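Local atomic coordinates of putative protein (Aquifex aeolicus, PDB entry 1T6T), a protein that is of unknown function but carries a Toprim domain resembling that of RNase M5, which hints at a role in nucleic acid processing. Residues S9-E14 against R98-K103; K13-A18 against K64-F69; K17-A22 against F38-V43. All coordinates share one frame; numbering follows the deposited sequence.

Contact 1: S9-E14 against R98-K103; sequences SEWIKE and RNFLKK
One face of the Trp11 indole is covered by the isobutyl group of Leu101, whose CD2 stands 3.5 Å above the ring plane; at the edge of the indole, in its plane, lies CG1 of the adjoining Ile12. The phenyl ring of Phe100 has its own cover, CE of Lys103, which sits over the ring centre. Between Trp11 and Phe100 the meeting is oblique and not a stack: CD1 of Trp11 comes within 3.9 Å of CD2 of Phe100, and the two side chains pass alongside one another, each heading for the other's backbone.

Geometry supports a CH-pi interaction for the leucine. Leu101 CD2 is 3.8 Å from the centroid of the five-membered ring of Trp11, only 21° off the ring normal. Leu101 CD1, on the same side of the indole, reaches past the rim of the benzo ring, 3.6 Å from Trp11 CZ2, and the leucine side chain runs roughly perpendicular to that of the tryptophan. The indole is carried toward helix 96-101 because its CG stands anti to the backbone N (chi1 -179°), while a chi1 of -63° in Leu101 turns the isobutyl group onto the indole face. No hydrogen bond joins the two segments; the polar edge of the indole is satisfied just outside them, NE1 of Trp11 donating to Phe97 O, which should limit rotation of the ring.

Phe100 also meets Trp104 edge-to-face. Helix 8-18 is thus packed against helix 96-101, which follows strand 92-94 at one margin of the parallel sheet. Trp11 also touches Leu68 of segment 64-69, so the indole lies among Leu101 and Phe100 from the helix 96-101 side and Leu68 from the sheet side.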
ATOM      1  N   SER B   9      25.112   0.378  -7.550  1.00 26.56           N
ATOM      2  CA  SER B   9      26.004  -0.077  -6.492  1.00 26.45           C
ATOM      3  C   SER B   9      26.440   1.081  -5.599  1.00 25.33           C
ATOM      4  O   SER B   9      26.415   0.970  -4.372  1.00 24.40           O
ATOM      5  CB  SER B   9      27.239  -0.753  -7.094  1.00 29.27           C
ATOM      6  OG  SER B   9      28.182  -1.067  -6.083  1.00 33.68           O
ATOM      7  N   GLU B  10      26.842   2.191  -6.212  1.00 22.54           N
ATOM      8  CA  GLU B  10      27.275   3.350  -5.441  1.00 23.29           C
ATOM      9  C   GLU B  10      26.087   3.999  -4.737  1.00 20.22           C
ATOM     10  O   GLU B  10      26.231   4.565  -3.656  1.00 18.98           O
ATOM     11  CB  GLU B  10      27.965   4.375  -6.346  1.00 26.24           C
ATOM     12  CG  GLU B  10      29.186   3.831  -7.080  1.00 31.97           C
ATOM     13  CD  GLU B  10      30.019   4.926  -7.725  1.00 34.70           C
ATOM     14  OE1 GLU B  10      29.435   5.849  -8.331  1.00 35.80           O
ATOM     15  OE2 GLU B  10      31.265   4.858  -7.633  1.00 38.85           O
ATOM     16  N   TRP B  11      24.914   3.914  -5.361  1.00 18.65           N
ATOM     17  CA  TRP B  11      23.689   4.479  -4.795  1.00 17.83           C
ATOM     18  C   TRP B  11      23.372   3.733  -3.495  1.00 16.77           C
ATOM     19  O   TRP B  11      23.048   4.336  -2.471  1.00 17.34           O
ATOM     20  CB  TRP B  11      22.541   4.313  -5.796  1.00 14.80           C
ATOM     21  CG  TRP B  11      21.224   4.868  -5.348  1.00 15.74           C
ATOM     22  CD1 TRP B  11      20.773   6.151  -5.497  1.00 14.61           C
ATOM     23  CD2 TRP B  11      20.175   4.146  -4.700  1.00 13.08           C
ATOM     24  NE1 TRP B  11      19.499   6.268  -4.985  1.00 16.51           N
ATOM     25  CE2 TRP B  11      19.109   5.052  -4.489  1.00 15.84           C
ATOM     26  CE3 TRP B  11      20.028   2.819  -4.277  1.00 15.56           C
ATOM     27  CZ2 TRP B  11      17.913   4.670  -3.874  1.00 14.37           C
ATOM     28  CZ3 TRP B  11      18.835   2.441  -3.662  1.00 15.56           C
ATOM     29  CH2 TRP B  11      17.795   3.367  -3.470  1.00 15.11           C
ATOM     30  N   ILE B  12      23.482   2.411  -3.546  1.00 17.53           N
ATOM     31  CA  ILE B  12      23.222   1.576  -2.379  1.00 18.29           C
ATOM     32  C   ILE B  12      24.230   1.862  -1.267  1.00 19.22           C
ATOM     33  O   ILE B  12      23.876   1.896  -0.090  1.00 18.13           O
ATOM     34  CB  ILE B  12      23.273   0.077  -2.757  1.00 18.50           C
ATOM     35  CG1 ILE B  12      22.067  -0.267  -3.635  1.00 21.25           C
ATOM     36  CG2 ILE B  12      23.289  -0.784  -1.505  1.00 20.03           C
ATOM     37  CD1 ILE B  12      22.034  -1.700  -4.122  1.00 24.37           C
ATOM     38  N   LYS B  13      25.488   2.068  -1.640  1.00 19.31           N
ATOM     39  CA  LYS B  13      26.526   2.360  -0.660  1.00 20.73           C
ATOM     40  C   LYS B  13      26.221   3.678   0.048  1.00 18.75           C
ATOM     41  O   LYS B  13      26.360   3.790   1.267  1.00 17.89           O
ATOM     42  CB  LYS B  13      27.890   2.451  -1.347  1.00 24.52           C
ATOM     43  CG  LYS B  13      29.035   2.790  -0.402  1.00 30.07           C
ATOM     44  CD  LYS B  13      30.366   2.867  -1.138  1.00 35.35           C
ATOM     45  CE  LYS B  13      30.775   1.509  -1.694  1.00 38.33           C
ATOM     46  NZ  LYS B  13      32.072   1.577  -2.434  1.00 41.48           N
ATOM     47  N   GLU B  14      25.803   4.674  -0.724  1.00 16.71           N
ATOM     48  CA  GLU B  14      25.480   5.983  -0.177  1.00 17.61           C
ATOM     49  C   GLU B  14      24.237   5.897   0.709  1.00 15.43           C
ATOM     50  O   GLU B  14      24.159   6.535   1.756  1.00 14.19           O
ATOM     51  CB  GLU B  14      25.242   6.974  -1.315  1.00 20.03           C
ATOM     52  CG  GLU B  14      25.801   8.353  -1.050  1.00 30.41           C
ATOM     53  CD  GLU B  14      27.296   8.324  -0.776  1.00 33.09           C
ATOM     54  OE1 GLU B  14      28.061   7.887  -1.663  1.00 36.85           O
ATOM     55  OE2 GLU B  14      27.704   8.737   0.329  1.00 35.21           O
ATOM     56  N   ARG B  98      15.432   8.868  -3.784  1.00 12.45           N
ATOM     57  CA  ARG B  98      14.349   8.448  -4.656  1.00 13.17           C
ATOM     58  C   ARG B  98      14.442   9.187  -5.990  1.00 13.90           C
ATOM     59  O   ARG B  98      14.289   8.585  -7.051  1.00 13.29           O
ATOM     60  CB  ARG B  98      12.997   8.735  -3.994  1.00 11.71           C
ATOM     61  CG  ARG B  98      11.798   8.293  -4.824  1.00 10.61           C
ATOM     62  CD  ARG B  98      10.514   8.365  -4.008  1.00 14.25           C
ATOM     63  NE  ARG B  98       9.348   7.887  -4.751  1.00 15.10           N
ATOM     64  CZ  ARG B  98       8.599   8.642  -5.546  1.00 17.56           C
ATOM     65  NH1 ARG B  98       8.888   9.926  -5.708  1.00 17.30           N
ATOM     66  NH2 ARG B  98       7.554   8.116  -6.171  1.00 17.23           N
ATOM     67  N   ASN B  99      14.696  10.489  -5.937  1.00 15.89           N
ATOM     68  CA  ASN B  99      14.791  11.270  -7.166  1.00 17.26           C
ATOM     69  C   ASN B  99      15.936  10.820  -8.057  1.00 17.34           C
ATOM     70  O   ASN B  99      15.848  10.921  -9.280  1.00 18.20           O
ATOM     71  CB  ASN B  99      14.935  12.763  -6.860  1.00 18.19           C
ATOM     72  CG  ASN B  99      13.658  13.371  -6.325  1.00 18.40           C
ATOM     73  OD1 ASN B  99      12.565  12.839  -6.539  1.00 18.56           O
ATOM     74  ND2 ASN B  99      13.784  14.499  -5.638  1.00 19.80           N
ATOM     75  N   PHE B 100      17.007  10.324  -7.451  1.00 17.57           N
ATOM     76  CA  PHE B 100      18.150   9.864  -8.227  1.00 19.72           C
ATOM     77  C   PHE B 100      17.777   8.657  -9.091  1.00 19.46           C
ATOM     78  O   PHE B 100      18.240   8.528 -10.225  1.00 19.94           O
ATOM     79  CB  PHE B 100      19.311   9.496  -7.303  1.00 22.42           C
ATOM     80  CG  PHE B 100      20.659   9.674  -7.939  1.00 28.03           C
ATOM     81  CD1 PHE B 100      21.241  10.936  -8.018  1.00 30.32           C
ATOM     82  CD2 PHE B 100      21.332   8.589  -8.493  1.00 29.74           C
ATOM     83  CE1 PHE B 100      22.477  11.117  -8.644  1.00 32.06           C
ATOM     84  CE2 PHE B 100      22.567   8.759  -9.120  1.00 30.64           C
ATOM     85  CZ  PHE B 100      23.139  10.026  -9.195  1.00 31.19           C
ATOM     86  N   LEU B 101      16.930   7.782  -8.558  1.00 16.84           N
ATOM     87  CA  LEU B 101      16.508   6.590  -9.286  1.00 17.40           C
ATOM     88  C   LEU B 101      15.694   6.911 -10.536  1.00 18.80           C
ATOM     89  O   LEU B 101      15.582   6.080 -11.440  1.00 18.44           O
ATOM     90  CB  LEU B 101      15.686   5.669  -8.373  1.00 17.21           C
ATOM     91  CG  LEU B 101      16.383   5.074  -7.144  1.00 17.49           C
ATOM     92  CD1 LEU B 101      15.397   4.205  -6.368  1.00 15.71           C
ATOM     93  CD2 LEU B 101      17.587   4.256  -7.578  1.00 17.09           C
ATOM     94  N   LYS B 102      15.126   8.109 -10.588  1.00 18.56           N
ATOM     95  CA  LYS B 102      14.315   8.509 -11.731  1.00 20.95           C
ATOM     96  C   LYS B 102      15.102   8.537 -13.040  1.00 22.38           C
ATOM     97  O   LYS B 102      14.512   8.510 -14.121  1.00 22.29           O
ATOM     98  CB  LYS B 102      13.686   9.878 -11.472  1.00 20.81           C
ATOM     99  CG  LYS B 102      12.684   9.879 -10.327  1.00 20.48           C
ATOM    100  CD  LYS B 102      12.148  11.275 -10.054  1.00 21.57           C
ATOM    101  CE  LYS B 102      11.083  11.249  -8.974  1.00 22.82           C
ATOM    102  NZ  LYS B 102      10.579  12.616  -8.671  1.00 23.03           N
ATOM    103  N   LYS B 103      16.428   8.578 -12.943  1.00 22.06           N
ATOM    104  CA  LYS B 103      17.270   8.613 -14.132  1.00 25.08           C
ATOM    105  C   LYS B 103      17.627   7.218 -14.632  1.00 24.69           C
ATOM    106  O   LYS B 103      18.157   7.067 -15.732  1.00 24.33           O
ATOM    107  CB  LYS B 103      18.556   9.399 -13.855  1.00 27.93           C
ATOM    108  CG  LYS B 103      19.526   8.703 -12.908  1.00 33.39           C
ATOM    109  CD  LYS B 103      20.757   9.563 -12.634  1.00 38.24           C
ATOM    110  CE  LYS B 103      20.394  10.832 -11.875  1.00 40.03           C
ATOM    111  NZ  LYS B 103      21.569  11.731 -11.694  1.00 43.49           N
TER

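Contact 2: K13-A18 against K64-F69; sequences KELKKA and KVILLF
Leu15 points its branches at the sheet because CG is anti to the backbone N (chi1 -179°), and chi2 of 57° turns the fork so that CD1 faces Ile66 and CD2 faces Leu68. On strand 64-67, Ile66 turns CG1 anti to its carbonyl carbon (chi1 -65°) and continues in an extended form, which carries CD1 out to the helix. That one methyl meets two helix residues, Ala18 CB at 3.8 Å and, more loosely, Leu15 CD1 at 4.1 Å. The isoleucine crosses Leu15 obliquely, whereas Leu15 and Leu68 reach toward each other tip to tip, CD2 of Leu15 lying 3.7 Å from CD1 of Leu68.

Ala18 and Leu15, about one turn apart on the helix, face Ile66 and Leu68, two residues apart on the same side of the chain. The pattern is a helix laid on a parallel alpha/beta sheet, here the four-stranded sheet of the Toprim domain, in which strand 64-67 is an interior strand between 23-26 and 92-94. The other side of this strand presents Val65 and Leu67 to helix 73-88, giving the sheet helical cover on both faces.

Ile24 of strand 23-26 touches both Leu15 and Leu68, and Phe97 of helix 96-101 packs on Leu15, Ala18 and Ile66.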
ATOM      1  N   LYS B  13      25.488   2.068  -1.640  1.00 19.31           N
ATOM      2  CA  LYS B  13      26.526   2.360  -0.660  1.00 20.73           C
ATOM      3  C   LYS B  13      26.221   3.678   0.048  1.00 18.75           C
ATOM      4  O   LYS B  13      26.360   3.790   1.267  1.00 17.89           O
ATOM      5  CB  LYS B  13      27.890   2.451  -1.347  1.00 24.52           C
ATOM      6  CG  LYS B  13      29.035   2.790  -0.402  1.00 30.07           C
ATOM      7  CD  LYS B  13      30.366   2.867  -1.138  1.00 35.35           C
ATOM      8  CE  LYS B  13      30.775   1.509  -1.694  1.00 38.33           C
ATOM      9  NZ  LYS B  13      32.072   1.577  -2.434  1.00 41.48           N
ATOM     10  N   GLU B  14      25.803   4.674  -0.724  1.00 16.71           N
ATOM     11  CA  GLU B  14      25.480   5.983  -0.177  1.00 17.61           C
ATOM     12  C   GLU B  14      24.237   5.897   0.709  1.00 15.43           C
ATOM     13  O   GLU B  14      24.159   6.535   1.756  1.00 14.19           O
ATOM     14  CB  GLU B  14      25.242   6.974  -1.315  1.00 20.03           C
ATOM     15  CG  GLU B  14      25.801   8.353  -1.050  1.00 30.41           C
ATOM     16  CD  GLU B  14      27.296   8.324  -0.776  1.00 33.09           C
ATOM     17  OE1 GLU B  14      28.061   7.887  -1.663  1.00 36.85           O
ATOM     18  OE2 GLU B  14      27.704   8.737   0.329  1.00 35.21           O
ATOM     19  N   LEU B  15      23.263   5.102   0.280  1.00 15.65           N
ATOM     20  CA  LEU B  15      22.038   4.936   1.048  1.00 14.27           C
ATOM     21  C   LEU B  15      22.346   4.276   2.386  1.00 14.33           C
ATOM     22  O   LEU B  15      21.833   4.700   3.419  1.00 13.98           O
ATOM     23  CB  LEU B  15      21.028   4.090   0.268  1.00 13.73           C
ATOM     24  CG  LEU B  15      19.677   3.848   0.958  1.00 12.15           C
ATOM     25  CD1 LEU B  15      19.013   5.186   1.302  1.00 12.18           C
ATOM     26  CD2 LEU B  15      18.783   3.015   0.040  1.00 13.15           C
ATOM     27  N   LYS B  16      23.191   3.245   2.373  1.00 15.12           N
ATOM     28  CA  LYS B  16      23.535   2.559   3.614  1.00 14.70           C
ATOM     29  C   LYS B  16      24.180   3.528   4.596  1.00 15.98           C
ATOM     30  O   LYS B  16      23.852   3.531   5.782  1.00 14.25           O
ATOM     31  CB  LYS B  16      24.484   1.379   3.359  1.00 17.43           C
ATOM     32  CG  LYS B  16      24.734   0.553   4.619  1.00 18.17           C
ATOM     33  CD  LYS B  16      25.542  -0.710   4.359  1.00 23.83           C
ATOM     34  CE  LYS B  16      27.005  -0.403   4.130  1.00 27.69           C
ATOM     35  NZ  LYS B  16      27.806  -1.658   4.053  1.00 31.78           N
ATOM     36  N   LYS B  17      25.097   4.353   4.099  1.00 16.77           N
ATOM     37  CA  LYS B  17      25.771   5.325   4.949  1.00 16.92           C
ATOM     38  C   LYS B  17      24.744   6.287   5.534  1.00 14.85           C
ATOM     39  O   LYS B  17      24.759   6.579   6.728  1.00 13.76           O
ATOM     40  CB  LYS B  17      26.802   6.122   4.142  1.00 21.21           C
ATOM     41  CG  LYS B  17      27.890   5.276   3.514  1.00 29.18           C
ATOM     42  CD  LYS B  17      28.935   6.133   2.808  1.00 33.43           C
ATOM     43  CE  LYS B  17      29.955   5.266   2.079  1.00 35.95           C
ATOM     44  NZ  LYS B  17      30.596   4.276   2.989  1.00 37.52           N
ATOM     45  N   ALA B  18      23.846   6.770   4.683  1.00 15.06           N
ATOM     46  CA  ALA B  18      22.814   7.711   5.101  1.00 13.27           C
ATOM     47  C   ALA B  18      21.841   7.106   6.107  1.00 12.84           C
ATOM     48  O   ALA B  18      21.287   7.823   6.943  1.00 13.56           O
ATOM     49  CB  ALA B  18      22.050   8.217   3.882  1.00 13.31           C
ATOM     50  N   LYS B  64      15.425  13.043  10.631  1.00 18.36           N
ATOM     51  CA  LYS B  64      15.391  12.962   9.179  1.00 18.63           C
ATOM     52  C   LYS B  64      14.840  11.636   8.670  1.00 17.73           C
ATOM     53  O   LYS B  64      15.095  10.576   9.247  1.00 15.91           O
ATOM     54  CB  LYS B  64      16.799  13.178   8.625  1.00 21.67           C
ATOM     55  CG  LYS B  64      16.850  13.504   7.143  1.00 28.68           C
ATOM     56  CD  LYS B  64      18.287  13.585   6.626  1.00 32.96           C
ATOM     57  CE  LYS B  64      19.137  14.577   7.413  1.00 36.82           C
ATOM     58  NZ  LYS B  64      19.436  14.115   8.804  1.00 39.46           N
ATOM     59  N   VAL B  65      14.081  11.712   7.584  1.00 14.77           N
ATOM     60  CA  VAL B  65      13.488  10.534   6.978  1.00 15.69           C
ATOM     61  C   VAL B  65      13.759  10.489   5.479  1.00 15.65           C
ATOM     62  O   VAL B  65      13.550  11.471   4.766  1.00 16.16           O
ATOM     63  CB  VAL B  65      11.959  10.503   7.187  1.00 16.67           C
ATOM     64  CG1 VAL B  65      11.366   9.308   6.468  1.00 17.25           C
ATOM     65  CG2 VAL B  65      11.633  10.447   8.669  1.00 18.43           C
ATOM     66  N   ILE B  66      14.231   9.343   5.006  1.00 12.34           N
ATOM     67  CA  ILE B  66      14.494   9.154   3.590  1.00 11.63           C
ATOM     68  C   ILE B  66      13.278   8.447   2.986  1.00 12.06           C
ATOM     69  O   ILE B  66      12.953   7.326   3.375  1.00 11.00           O
ATOM     70  CB  ILE B  66      15.749   8.286   3.375  1.00 12.93           C
ATOM     71  CG1 ILE B  66      16.988   9.023   3.904  1.00 11.37           C
ATOM     72  CG2 ILE B  66      15.901   7.949   1.899  1.00 12.48           C
ATOM     73  CD1 ILE B  66      18.238   8.164   3.958  1.00 14.43           C
ATOM     74  N   LEU B  67      12.596   9.104   2.053  1.00 12.21           N
ATOM     75  CA  LEU B  67      11.424   8.502   1.420  1.00 12.74           C
ATOM     76  C   LEU B  67      11.857   7.651   0.235  1.00 13.66           C
ATOM     77  O   LEU B  67      12.541   8.135  -0.668  1.00 14.90           O
ATOM     78  CB  LEU B  67      10.452   9.587   0.944  1.00 14.08           C
ATOM     79  CG  LEU B  67       9.888  10.511   2.022  1.00 15.63           C
ATOM     80  CD1 LEU B  67       8.877  11.453   1.392  1.00 17.47           C
ATOM     81  CD2 LEU B  67       9.237   9.686   3.131  1.00 16.49           C
ATOM     82  N   LEU B  68      11.478   6.378   0.251  1.00 13.32           N
ATOM     83  CA  LEU B  68      11.836   5.470  -0.835  1.00 14.13           C
ATOM     84  C   LEU B  68      10.659   4.662  -1.341  1.00 14.94           C
ATOM     85  O   LEU B  68      10.688   3.437  -1.313  1.00 16.63           O
ATOM     86  CB  LEU B  68      12.932   4.495  -0.406  1.00 16.31           C
ATOM     87  CG  LEU B  68      14.392   4.807  -0.728  1.00 23.21           C
ATOM     88  CD1 LEU B  68      15.203   3.530  -0.544  1.00 22.03           C
ATOM     89  CD2 LEU B  68      14.531   5.317  -2.162  1.00 21.24           C
ATOM     90  N   PHE B  69       9.623   5.346  -1.805  1.00 15.58           N
ATOM     91  CA  PHE B  69       8.460   4.658  -2.339  1.00 16.32           C
ATOM     92  C   PHE B  69       8.675   4.426  -3.827  1.00 16.73           C
ATOM     93  O   PHE B  69       9.471   5.121  -4.462  1.00 15.61           O
ATOM     94  CB  PHE B  69       7.213   5.494  -2.081  1.00 16.18           C
ATOM     95  CG  PHE B  69       6.922   5.670  -0.628  1.00 16.34           C
ATOM     96  CD1 PHE B  69       6.464   4.598   0.133  1.00 15.73           C
ATOM     97  CD2 PHE B  69       7.166   6.884   0.002  1.00 15.76           C
ATOM     98  CE1 PHE B  69       6.259   4.734   1.502  1.00 18.05           C
ATOM     99  CE2 PHE B  69       6.963   7.029   1.372  1.00 17.52           C
ATOM    100  CZ  PHE B  69       6.510   5.953   2.123  1.00 16.92           C
TER

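Contact 3: K17-A22 against F38-V43; sequences KASREA and FSIKNV
Asn42 ND2 donates to the backbone carbonyl of Ser19, 2.9 Å from Ser19 O with an N-H...O angle of 162°. CG of Asn42 is anti to its backbone N (chi1 -170°), which swings the amide to that carbonyl. The acceptor lies close to the plane of the asparagine amide, while the donor is tilted 23° from the carbonyl plane of Ser19. The carbonyl of Ala22 is also near, Ala22 O being 3.1 Å from Asn42 ND2. Beside this polar pair runs a loose apolar touch, Ser19 CB to Ile40 CG2 at 4.2 Å.

Water carries the contact further. One molecule donates to Ser19 OG at 2.7 Å and accepts from Asn42 N at 3.0 Å; a second accepts from Arg20 NH1 at the guanidinium edge and donates to Ser39 O, 2.7 Å away.

In the next shell, Ser19 OG is hydrogen-bonded to Lys16 O, in the last turn of helix 8-18, and Ala18 O accepts from both Glu21 N and Ala22 N. Ser39, with positive phi, is the C-prime residue of a Schellman motif closing helix 29-36, and Asn42 is the centre of an inverse gamma turn just before strand 43-45. Ile40 packs on Leu15 and Ile24.

With one direct hydrogen bond and two water bridges, the polar link depends largely on solvent; the Arg20 bridge needs caution, since Arg20 and Ser39 touch a crystal neighbour.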
ATOM      1  N   LYS B  17      25.097   4.353   4.099  1.00 16.77           N
ATOM      2  CA  LYS B  17      25.771   5.325   4.949  1.00 16.92           C
ATOM      3  C   LYS B  17      24.744   6.287   5.534  1.00 14.85           C
ATOM      4  O   LYS B  17      24.759   6.579   6.728  1.00 13.76           O
ATOM      5  CB  LYS B  17      26.802   6.122   4.142  1.00 21.21           C
ATOM      6  CG  LYS B  17      27.890   5.276   3.514  1.00 29.18           C
ATOM      7  CD  LYS B  17      28.935   6.133   2.808  1.00 33.43           C
ATOM      8  CE  LYS B  17      29.955   5.266   2.079  1.00 35.95           C
ATOM      9  NZ  LYS B  17      30.596   4.276   2.989  1.00 37.52           N
ATOM     10  N   ALA B  18      23.846   6.770   4.683  1.00 15.06           N
ATOM     11  CA  ALA B  18      22.814   7.711   5.101  1.00 13.27           C
ATOM     12  C   ALA B  18      21.841   7.106   6.107  1.00 12.84           C
ATOM     13  O   ALA B  18      21.287   7.823   6.943  1.00 13.56           O
ATOM     14  CB  ALA B  18      22.050   8.217   3.882  1.00 13.31           C
ATOM     15  N   SER B  19      21.643   5.792   6.029  1.00 12.22           N
ATOM     16  CA  SER B  19      20.717   5.103   6.921  1.00 13.22           C
ATOM     17  C   SER B  19      21.160   5.072   8.378  1.00 13.51           C
ATOM     18  O   SER B  19      20.409   4.632   9.239  1.00 14.57           O
ATOM     19  CB  SER B  19      20.444   3.673   6.430  1.00 11.45           C
ATOM     20  OG  SER B  19      21.537   2.807   6.679  1.00 13.77           O
ATOM     21  N   ARG B  20      22.381   5.514   8.662  1.00 14.47           N
ATOM     22  CA  ARG B  20      22.835   5.555  10.049  1.00 15.39           C
ATOM     23  C   ARG B  20      22.426   6.890  10.663  1.00 16.27           C
ATOM     24  O   ARG B  20      22.461   7.057  11.885  1.00 17.93           O
ATOM     25  CB  ARG B  20      24.356   5.416  10.150  1.00 17.46           C
ATOM     26  CG  ARG B  20      24.890   3.994  10.041  1.00 17.06           C
ATOM     27  CD  ARG B  20      25.094   3.584   8.602  1.00 22.05           C
ATOM     28  NE  ARG B  20      26.048   2.482   8.485  1.00 24.17           N
ATOM     29  CZ  ARG B  20      25.740   1.196   8.609  1.00 25.18           C
ATOM     30  NH1 ARG B  20      24.491   0.822   8.855  1.00 25.01           N
ATOM     31  NH2 ARG B  20      26.688   0.276   8.479  1.00 25.87           N
ATOM     32  N   GLU B  21      22.036   7.837   9.810  1.00 15.57           N
ATOM     33  CA  GLU B  21      21.638   9.171  10.259  1.00 18.29           C
ATOM     34  C   GLU B  21      20.160   9.476  10.013  1.00 16.61           C
ATOM     35  O   GLU B  21      19.620  10.440  10.554  1.00 19.40           O
ATOM     36  CB  GLU B  21      22.476  10.232   9.539  1.00 21.44           C
ATOM     37  CG  GLU B  21      23.976   9.999   9.586  1.00 30.87           C
ATOM     38  CD  GLU B  21      24.540  10.071  10.990  1.00 36.62           C
ATOM     39  OE1 GLU B  21      24.333  11.105  11.664  1.00 39.55           O
ATOM     40  OE2 GLU B  21      25.196   9.096  11.417  1.00 40.83           O
ATOM     41  N   ALA B  22      19.512   8.667   9.184  1.00 14.88           N
ATOM     42  CA  ALA B  22      18.104   8.877   8.868  1.00 14.35           C
ATOM     43  C   ALA B  22      17.392   7.552   8.631  1.00 13.40           C
ATOM     44  O   ALA B  22      18.007   6.580   8.200  1.00 14.60           O
ATOM     45  CB  ALA B  22      17.978   9.760   7.633  1.00 14.74           C
ATOM     46  N   PHE B  38      21.321  -5.845   1.474  1.00 18.73           N
ATOM     47  CA  PHE B  38      22.473  -4.973   1.284  1.00 18.04           C
ATOM     48  C   PHE B  38      22.909  -4.378   2.621  1.00 15.82           C
ATOM     49  O   PHE B  38      23.631  -3.388   2.665  1.00 15.69           O
ATOM     50  CB  PHE B  38      22.127  -3.857   0.296  1.00 18.50           C
ATOM     51  CG  PHE B  38      21.891  -4.348  -1.102  1.00 19.86           C
ATOM     52  CD1 PHE B  38      22.963  -4.631  -1.942  1.00 22.24           C
ATOM     53  CD2 PHE B  38      20.596  -4.560  -1.569  1.00 21.33           C
ATOM     54  CE1 PHE B  38      22.751  -5.121  -3.231  1.00 23.45           C
ATOM     55  CE2 PHE B  38      20.372  -5.049  -2.854  1.00 22.94           C
ATOM     56  CZ  PHE B  38      21.454  -5.331  -3.687  1.00 23.67           C
ATOM     57  N   SER B  39      22.466  -5.005   3.703  1.00 16.53           N
ATOM     58  CA  SER B  39      22.794  -4.570   5.055  1.00 18.33           C
ATOM     59  C   SER B  39      22.214  -3.206   5.422  1.00 17.12           C
ATOM     60  O   SER B  39      22.765  -2.489   6.255  1.00 17.30           O
ATOM     61  CB  SER B  39      24.311  -4.568   5.262  1.00 20.92           C
ATOM     62  OG  SER B  39      24.823  -5.889   5.164  1.00 26.40           O
ATOM     63  N   ILE B  40      21.108  -2.845   4.783  1.00 15.86           N
ATOM     64  CA  ILE B  40      20.435  -1.590   5.094  1.00 14.20           C
ATOM     65  C   ILE B  40      19.240  -2.030   5.933  1.00 14.28           C
ATOM     66  O   ILE B  40      18.257  -2.561   5.412  1.00 14.47           O
ATOM     67  CB  ILE B  40      19.985  -0.857   3.815  1.00 13.40           C
ATOM     68  CG1 ILE B  40      21.224  -0.458   2.998  1.00 12.61           C
ATOM     69  CG2 ILE B  40      19.182   0.391   4.183  1.00 12.37           C
ATOM     70  CD1 ILE B  40      20.915   0.211   1.670  1.00 13.20           C
ATOM     71  N   LYS B  41      19.345  -1.809   7.240  1.00 13.60           N
ATOM     72  CA  LYS B  41      18.332  -2.238   8.197  1.00 14.29           C
ATOM     73  C   LYS B  41      17.411  -1.182   8.813  1.00 12.72           C
ATOM     74  O   LYS B  41      16.319  -1.515   9.269  1.00 13.08           O
ATOM     75  CB  LYS B  41      19.027  -2.993   9.332  1.00 16.69           C
ATOM     76  CG  LYS B  41      19.917  -4.142   8.866  1.00 21.98           C
ATOM     77  CD  LYS B  41      19.093  -5.277   8.288  1.00 27.01           C
ATOM     78  CE  LYS B  41      18.181  -5.886   9.348  1.00 30.53           C
ATOM     79  NZ  LYS B  41      17.348  -7.003   8.816  1.00 31.24           N
ATOM     80  N   ASN B  42      17.845   0.074   8.837  1.00 11.83           N
ATOM     81  CA  ASN B  42      17.046   1.141   9.435  1.00 10.76           C
ATOM     82  C   ASN B  42      15.938   1.531   8.466  1.00 11.64           C
ATOM     83  O   ASN B  42      15.945   2.615   7.884  1.00 10.27           O
ATOM     84  CB  ASN B  42      17.953   2.336   9.763  1.00 12.16           C
ATOM     85  CG  ASN B  42      17.260   3.385  10.613  1.00 11.81           C
ATOM     86  OD1 ASN B  42      16.258   3.107  11.276  1.00 11.75           O
ATOM     87  ND2 ASN B  42      17.804   4.597  10.611  1.00 11.73           N
ATOM     88  N   VAL B  43      14.969   0.629   8.327  1.00 12.17           N
ATOM     89  CA  VAL B  43      13.863   0.805   7.395  1.00 11.02           C
ATOM     90  C   VAL B  43      12.516   0.508   8.039  1.00 10.50           C
ATOM     91  O   VAL B  43      12.392  -0.417   8.839  1.00 10.61           O
ATOM     92  CB  VAL B  43      14.029  -0.154   6.185  1.00 11.65           C
ATOM     93  CG1 VAL B  43      12.911   0.076   5.169  1.00 10.76           C
ATOM     94  CG2 VAL B  43      15.388   0.047   5.537  1.00 12.74           C
TER
HETATM   95  O   HOH W   1      20.625   0.698   8.057  1.00 14.41           O
HETATM   96  O   HOH W   2      24.504  -2.284   8.374  1.00 24.63           O

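How the contacts relate
All three contacts draw on helix 8-18 or the turn that follows it. Contact 1 uses its earlier part, contact 2 its last turns and contact 3 its exit, so the partners change from helix 96-101, to strand 64-67, to the loop before strand 43-45. Centres of contacts 1 and 2 are about 9 Å apart, those of 2 and 3 about 6 Å, and those of 1 and 3 about 14 Å. The chain between the segments of contact 1 contains both segments of contact 3. Contacts 1 and 2 also meet directly through Arg98 and Phe69. The N-terminal helix packs against one sheet face at strands 23-26 and 64-67 and, nearer its start, against helix 96-101.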